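Local coordinates for transcriptional activator, putative, Baf family (Campylobacter jejuni, PDB 2NRH), which probably phosphorylates pantothenate with ATP, the first step of coenzyme A biosynthesis, as a homodimeric type III pantothenate kinase that depends on a monovalent cation, at residues F66-Y70 and Q71-I75. The protein carries 2 engineered substitutions. Numbering follows the deposited sequence.
Sequences FDTIY and QGLGI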
loop_
_atom_site.group_PDB
_atom_site.type_symbol
_atom_site.label_atom_id
_atom_site.label_comp_id
_atom_site.label_asym_id
_atom_site.label_seq_id
_atom_site.Cartn_x
_atom_site.Cartn_y
_atom_site.Cartn_z
ATOM N N PHE B 66 9.087 -6.124 27.249
ATOM C CA PHE B 66 7.922 -5.732 26.527
ATOM C C PHE B 66 7.146 -6.980 26.219
ATOM O O PHE B 66 7.669 -7.882 25.631
ATOM C CB PHE B 66 8.395 -4.996 25.252
ATOM C CG PHE B 66 7.294 -4.534 24.368
ATOM C CD1 PHE B 66 6.506 -3.460 24.729
ATOM C CD2 PHE B 66 7.078 -5.157 23.146
ATOM C CE1 PHE B 66 5.497 -3.029 23.913
ATOM C CE2 PHE B 66 6.110 -4.714 22.325
ATOM C CZ PHE B 66 5.285 -3.660 22.713
ATOM N N ASP B 67 5.892 -7.040 26.630
ATOM C CA ASP B 67 5.111 -8.283 26.538
ATOM C C ASP B 67 4.451 -8.450 25.156
ATOM O O ASP B 67 3.440 -7.867 24.885
ATOM C CB ASP B 67 4.081 -8.346 27.688
ATOM C CG ASP B 67 3.452 -9.752 27.888
ATOM O OD1 ASP B 67 3.548 -10.664 27.019
ATOM O OD2 ASP B 67 2.844 -9.948 28.986
ATOM N N THR B 68 5.081 -9.255 24.306
ATOM C CA THR B 68 4.676 -9.543 22.885
ATOM C C THR B 68 4.957 -11.034 22.525
ATOM O O THR B 68 5.832 -11.647 23.119
ATOM C CB THR B 68 5.444 -8.571 21.834
ATOM O OG1 THR B 68 4.900 -8.751 20.522
ATOM C CG2 THR B 68 6.897 -8.893 21.730
ATOM N N ILE B 69 4.245 -11.603 21.559
ATOM C CA ILE B 69 4.602 -12.926 20.984
ATOM C C ILE B 69 4.901 -12.818 19.487
ATOM O O ILE B 69 4.936 -13.838 18.751
ATOM C CB ILE B 69 3.479 -13.993 21.134
ATOM C CG1 ILE B 69 2.157 -13.484 20.570
ATOM C CG2 ILE B 69 3.394 -14.502 22.578
ATOM C CD1 ILE B 69 1.100 -14.551 20.490
ATOM N N TYR B 70 4.990 -11.570 19.038
ATOM C CA TYR B 70 5.257 -11.212 17.657
ATOM C C TYR B 70 6.697 -11.530 17.419
ATOM O O TYR B 70 7.563 -10.871 17.963
ATOM C CB TYR B 70 5.010 -9.699 17.437
ATOM C CG TYR B 70 5.125 -9.183 16.001
ATOM C CD1 TYR B 70 4.048 -8.525 15.385
ATOM C CD2 TYR B 70 6.310 -9.332 15.270
ATOM C CE1 TYR B 70 4.149 -8.033 14.087
ATOM C CE2 TYR B 70 6.435 -8.855 13.999
ATOM C CZ TYR B 70 5.365 -8.195 13.405
ATOM O OH TYR B 70 5.516 -7.709 12.132
ATOM N N GLN B 71 6.943 -12.532 16.583
ATOM C CA GLN B 71 8.308 -12.987 16.297
ATOM C C GLN B 71 9.228 -11.907 15.705
ATOM O O GLN B 71 8.942 -11.314 14.680
ATOM C CB GLN B 71 8.273 -14.180 15.333
ATOM C CG GLN B 71 7.313 -15.309 15.730
ATOM C CD GLN B 71 7.183 -16.362 14.633
ATOM O OE1 GLN B 71 7.931 -16.354 13.626
ATOM N NE2 GLN B 71 6.226 -17.278 14.808
ATOM N N GLY B 72 10.342 -11.679 16.346
ATOM C CA GLY B 72 11.316 -10.739 15.823
ATOM C C GLY B 72 10.879 -9.279 15.774
ATOM O O GLY B 72 11.453 -8.509 15.017
ATOM N N LEU B 73 9.884 -8.878 16.581
ATOM C CA LEU B 73 9.428 -7.471 16.600
ATOM C C LEU B 73 10.624 -6.478 16.606
ATOM O O LEU B 73 11.606 -6.688 17.343
ATOM C CB LEU B 73 8.527 -7.255 17.807
ATOM C CG LEU B 73 7.842 -5.883 17.921
ATOM C CD1 LEU B 73 7.062 -5.471 16.626
ATOM C CD2 LEU B 73 6.936 -5.934 19.123
ATOM N N GLY B 74 10.591 -5.443 15.763
ATOM C CA GLY B 74 11.721 -4.519 15.657
ATOM C C GLY B 74 11.853 -3.690 16.921
ATOM O O GLY B 74 10.854 -3.256 17.524
ATOM N N ILE B 75 13.090 -3.484 17.348
ATOM C CA ILE B 75 13.364 -2.665 18.557
ATOM C C ILE B 75 12.830 -1.251 18.403
ATOM O O ILE B 75 12.472 -0.562 19.380
ATOM C CB ILE B 75 14.901 -2.719 18.972
ATOM C CG1 ILE B 75 15.098 -2.114 20.373
ATOM C CG2 ILE B 75 15.804 -1.999 17.968
ATOM C CD1 ILE B 75 13.971 -2.449 21.360
#
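Leu73 and Tyr70 both carry CG opposite the backbone N (chi1 -174° and -175°), and in Leu73 the second torsion then turns CD1 toward Tyr70 and CD2 toward Phe66 and Thr68. One branch goes to the tyrosine: CD1 of Leu73 sits 4.2 Å from the centroid of the Tyr70 ring and only 10° off its normal, a CH-pi contact over the middle of one face. The other branch, CD2, reaches back to the start of the segment 66-70, where it meets the edge of the Phe66 ring near its plane, 3.5 Å from CE2 of Phe66, and lies 3.7 Å from OG1 of Thr68. A single leucine thus bridges three side chains of a continuous loop, illustrating how a chain without regular secondary structure can fold onto itself around the two methyls of one leucine.

The backbone makes this possible through a type II beta turn from Tyr70 to Leu73, with Gly72 supplying the positive phi; its closing bond, from Leu73 N to Tyr70 O at 3.4 Å, is weak. Just upstream, OG1 of Thr68 accepts from the N of Tyr70 at 3.2 Å in an ST turn. Tyr70 OH is hydrogen-bonded to NH1 of Arg77, and the Tyr70 side chain also packs on Ala149 of the second subunit. Tyr70 and Arg77, with Gly74, Ile75 and Asp76, are predicted to bind the substrate, and Asp76 is the probable proton acceptor; the turn therefore probably helps shape the pantothenate pocket.

Gly74 is the N-cap of helix 75-81, onto whose Ile78 both Phe66 and Leu73 pack, while on strand 105-113 Tyr70 touches Ile111, Leu73 touches His106, and Thr68 OG1 is hydrogen-bonded to ND1 of the same His106.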